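Local coordinates for periplasmic binding protein (Roseiflexus sp. RS-1, PDB 5GJ3), which binds heme in the periplasm, here two molecules at once, probably to hand it on to a membrane transporter for heme uptake, at residues H144-Y149 with Q156-R161. Residues are numbered along the deposited sequence; the frame is centred on the assembly and turned at random.
Sequences HVLFLY and QQVAGR. With ZN (zinc ion), chain E; HEM (protoporphyrin IX containing Fe), chain C.
Leu146 meets Val158 where the two strands of an antiparallel beta hairpin, 144-151 and 155-159, begin to diverge in one lobe of this periplasmic binding protein. The pair illustrates how side chains can keep touching where the backbones of a hairpin draw apart: Leu146 CD1 reaches Val158 CG1 at 3.5 Å, the two side chains crossing at about a right angle. At Phe147 the backbone link is still slack. Its carbonyl accepts a weak bond from Ala159 N, 3.4 Å from Phe147 O, beside a CA-H...O contact from Val158, while a water bridges Phe147 N to Ala159 O where the strands part. With CG anti to the backbone N (chi1 178°), the Phe147 ring meets the methyl of Ala159 obliquely, and Val165 of helix 164-171 touches both residues. Leu148 pairs with Val158 in a non-hydrogen-bonded position, its CD2 lying 3.6 Å from Val158 CG2, so the valine spans two leucines, one with each methyl. With the valine here cut back to an alanine, both methyl contacts go, and a gap would probably open between Leu146 and Leu148, leaving their CD1 and CD2 without this partner. Tyr149 and Gln157 form a hydrogen-bonded pair, joined by two backbone bonds: Tyr149 N lies 2.7 Å from Gln157 O, and Gln157 N, in the carbonyl plane, gives a straighter bond (165° at the hydrogen) to Tyr149 O. Phe186 of strand 186-188 touches both side chains. Fixed at its backbone, the tyrosine projects its ring into the heme pocket, where Arg151 offers OH a weak hydrogen bond and Tyr149 OH ligates the iron of one of the two hemes, FE, at 2.1 Å.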
loop_
_atom_site.group_PDB
_atom_site.type_symbol
_atom_site.label_atom_id
_atom_site.label_comp_id
_atom_site.label_asym_id
_atom_site.label_seq_id
_atom_site.Cartn_x
_atom_site.Cartn_y
_atom_site.Cartn_z
ATOM N N HIS A 144 18.742 8.613 -5.265
ATOM C CA HIS A 144 17.627 9.522 -4.932
ATOM C C HIS A 144 16.311 9.097 -5.633
ATOM O O HIS A 144 16.262 8.928 -6.866
ATOM C CB HIS A 144 17.980 10.988 -5.253
ATOM C CG HIS A 144 18.687 11.678 -4.123
ATOM N ND1 HIS A 144 19.911 11.255 -3.656
ATOM C CD2 HIS A 144 18.312 12.701 -3.318
ATOM C CE1 HIS A 144 20.279 11.996 -2.626
ATOM N NE2 HIS A 144 19.329 12.886 -2.405
ATOM N N VAL A 145 15.256 8.898 -4.834
ATOM C CA VAL A 145 14.029 8.286 -5.386
ATOM C C VAL A 145 12.858 9.287 -5.186
ATOM O O VAL A 145 12.689 9.809 -4.088
ATOM C CB VAL A 145 13.708 6.936 -4.680
ATOM C CG1 VAL A 145 12.454 6.314 -5.258
ATOM C CG2 VAL A 145 14.874 5.938 -4.843
ATOM N N LEU A 146 12.080 9.569 -6.229
ATOM C CA LEU A 146 10.908 10.434 -6.032
ATOM C C LEU A 146 9.618 9.643 -6.315
ATOM O O LEU A 146 9.447 9.090 -7.408
ATOM C CB LEU A 146 10.996 11.646 -6.958
ATOM C CG LEU A 146 9.987 12.749 -6.732
ATOM C CD1 LEU A 146 10.210 13.475 -5.384
ATOM C CD2 LEU A 146 10.058 13.718 -7.937
ATOM N N PHE A 147 8.730 9.566 -5.331
ATOM C CA PHE A 147 7.424 8.968 -5.562
ATOM C C PHE A 147 6.399 10.023 -6.020
ATOM O O PHE A 147 6.221 11.051 -5.335
ATOM C CB PHE A 147 6.889 8.299 -4.286
ATOM C CG PHE A 147 5.512 7.710 -4.463
ATOM C CD1 PHE A 147 5.361 6.464 -5.029
ATOM C CD2 PHE A 147 4.364 8.442 -4.121
ATOM C CE1 PHE A 147 4.084 5.931 -5.236
ATOM C CE2 PHE A 147 3.093 7.925 -4.313
ATOM C CZ PHE A 147 2.957 6.657 -4.857
ATOM N N LEU A 148 5.722 9.770 -7.139
ATOM C CA LEU A 148 4.711 10.706 -7.666
ATOM C C LEU A 148 3.374 10.006 -7.615
ATOM O O LEU A 148 3.218 8.874 -8.110
ATOM C CB LEU A 148 4.956 11.086 -9.135
ATOM C CG LEU A 148 6.301 11.803 -9.361
ATOM C CD1 LEU A 148 6.585 12.042 -10.824
ATOM C CD2 LEU A 148 6.323 13.124 -8.598
ATOM N N TYR A 149 2.452 10.644 -6.944
ATOM C CA TYR A 149 1.064 10.283 -7.032
ATOM C C TYR A 149 0.478 11.076 -8.233
ATOM O O TYR A 149 0.581 12.303 -8.269
ATOM C CB TYR A 149 0.379 10.662 -5.728
ATOM C CG TYR A 149 -1.114 10.453 -5.813
ATOM C CD1 TYR A 149 -1.667 9.176 -5.636
ATOM C CD2 TYR A 149 -1.989 11.535 -6.117
ATOM C CE1 TYR A 149 -3.059 8.962 -5.740
ATOM C CE2 TYR A 149 -3.377 11.332 -6.232
ATOM C CZ TYR A 149 -3.921 10.053 -6.019
ATOM O OH TYR A 149 -5.302 9.825 -6.107
ATOM N N GLN A 156 -0.628 16.032 -9.612
ATOM C CA GLN A 156 0.765 15.584 -9.481
ATOM C C GLN A 156 1.271 15.943 -8.102
ATOM O O GLN A 156 1.480 17.124 -7.782
ATOM C CB GLN A 156 1.642 16.201 -10.581
ATOM C CG GLN A 156 1.268 15.667 -11.957
ATOM C CD GLN A 156 1.418 16.662 -13.065
ATOM O OE1 GLN A 156 0.643 16.646 -14.019
ATOM N NE2 GLN A 156 2.445 17.487 -12.994
ATOM N N GLN A 157 1.427 14.912 -7.278
ATOM C CA GLN A 157 1.775 15.068 -5.878
ATOM C C GLN A 157 2.983 14.185 -5.552
ATOM O O GLN A 157 3.182 13.133 -6.153
ATOM C CB GLN A 157 0.604 14.684 -4.964
ATOM C CG GLN A 157 -0.685 15.473 -5.210
ATOM C CD GLN A 157 -0.739 16.784 -4.444
ATOM O OE1 GLN A 157 -0.948 17.846 -5.031
ATOM N NE2 GLN A 157 -0.539 16.718 -3.137
ATOM N N VAL A 158 3.778 14.645 -4.601
ATOM C CA VAL A 158 5.018 13.999 -4.228
ATOM C C VAL A 158 4.797 13.576 -2.784
ATOM O O VAL A 158 4.163 14.319 -2.025
ATOM C CB VAL A 158 6.182 15.031 -4.310
ATOM C CG1 VAL A 158 7.396 14.549 -3.548
ATOM C CG2 VAL A 158 6.543 15.329 -5.751
ATOM N N ALA A 159 5.323 12.417 -2.398
ATOM C CA ALA A 159 5.230 11.943 -0.996
ATOM C C ALA A 159 6.540 12.135 -0.220
ATOM O O ALA A 159 7.623 11.662 -0.641
ATOM C CB ALA A 159 4.814 10.468 -0.971
ATOM N N GLY A 160 6.453 12.797 0.921
ATOM C CA GLY A 160 7.605 12.991 1.774
ATOM C C GLY A 160 7.506 12.082 2.995
ATOM O O GLY A 160 6.999 10.941 2.901
ATOM N N ARG A 161 7.994 12.586 4.127
ATOM C CA ARG A 161 8.067 11.799 5.365
ATOM C C ARG A 161 6.693 11.577 6.001
ATOM O O ARG A 161 5.696 12.228 5.597
ATOM C CB ARG A 161 9.096 12.382 6.353
ATOM C CG ARG A 161 10.502 12.297 5.781
ATOM C CD ARG A 161 11.630 12.278 6.806
ATOM N NE ARG A 161 12.909 12.666 6.184
ATOM C CZ ARG A 161 14.039 12.938 6.847
ATOM N NH1 ARG A 161 14.092 12.854 8.174
ATOM N NH2 ARG A 161 15.131 13.295 6.176
HETATM ZN ZN ZN E . 18.957 14.450 -1.024
HETATM C CHA HEM C . -8.872 8.452 -7.242
HETATM C CHB HEM C . -5.337 5.758 -5.262
HETATM C CHC HEM C . -4.239 9.337 -2.087
HETATM C CHD HEM C . -7.951 11.900 -3.922
HETATM C C1A HEM C . -8.017 7.426 -6.930
HETATM C C2A HEM C . -8.095 6.134 -7.515
HETATM C C3A HEM C . -7.104 5.381 -6.948
HETATM C C4A HEM C . -6.423 6.203 -6.018
HETATM C CMA HEM C . -6.752 3.928 -7.265
HETATM C CAA HEM C . -9.111 5.677 -8.566
HETATM C CBA HEM C . -8.509 5.543 -9.976
HETATM C CGA HEM C . -8.236 6.867 -10.657
HETATM O O1A HEM C . -8.162 7.945 -10.032
HETATM O O2A HEM C . -8.046 6.914 -11.888
HETATM C C1B HEM C . -4.746 6.505 -4.217
HETATM C C2B HEM C . -3.677 6.002 -3.410
HETATM C C3B HEM C . -3.365 6.965 -2.503
HETATM C C4B HEM C . -4.279 8.121 -2.785
HETATM C CMB HEM C . -3.041 4.639 -3.550
HETATM C CAB HEM C . -2.333 6.934 -1.455
HETATM C CBB HEM C . -1.107 7.264 -1.783
HETATM C C1C HEM C . -5.187 10.356 -2.281
HETATM C C2C HEM C . -5.355 11.472 -1.441
HETATM C C3C HEM C . -6.419 12.224 -1.971
HETATM C C4C HEM C . -6.880 11.523 -3.128
HETATM C CMC HEM C . -4.484 11.761 -0.234
HETATM C CAC HEM C . -7.026 13.514 -1.514
HETATM C CBC HEM C . -6.430 14.389 -0.714
HETATM C C1D HEM C . -8.484 11.106 -4.944
HETATM C C2D HEM C . -9.669 11.561 -5.722
HETATM C C3D HEM C . -9.925 10.607 -6.662
HETATM C C4D HEM C . -8.889 9.583 -6.437
HETATM C CMD HEM C . -10.420 12.847 -5.465
HETATM C CAD HEM C . -11.031 10.569 -7.711
HETATM C CBD HEM C . -12.358 9.895 -7.271
HETATM C CGD HEM C . -13.312 9.765 -8.457
HETATM O O1D HEM C . -14.407 9.129 -8.419
HETATM O O2D HEM C . -13.039 10.308 -9.553
HETATM N NA HEM C . -6.967 7.477 -6.003
HETATM N NB HEM C . -5.012 7.764 -3.858
HETATM N NC HEM C . -6.123 10.399 -3.303
HETATM N ND HEM C . -7.991 9.971 -5.471
HETATM FE FE HEM C . -6.544 8.940 -4.727
HETATM O O HOH W 1 9.052 10.945 -2.963
#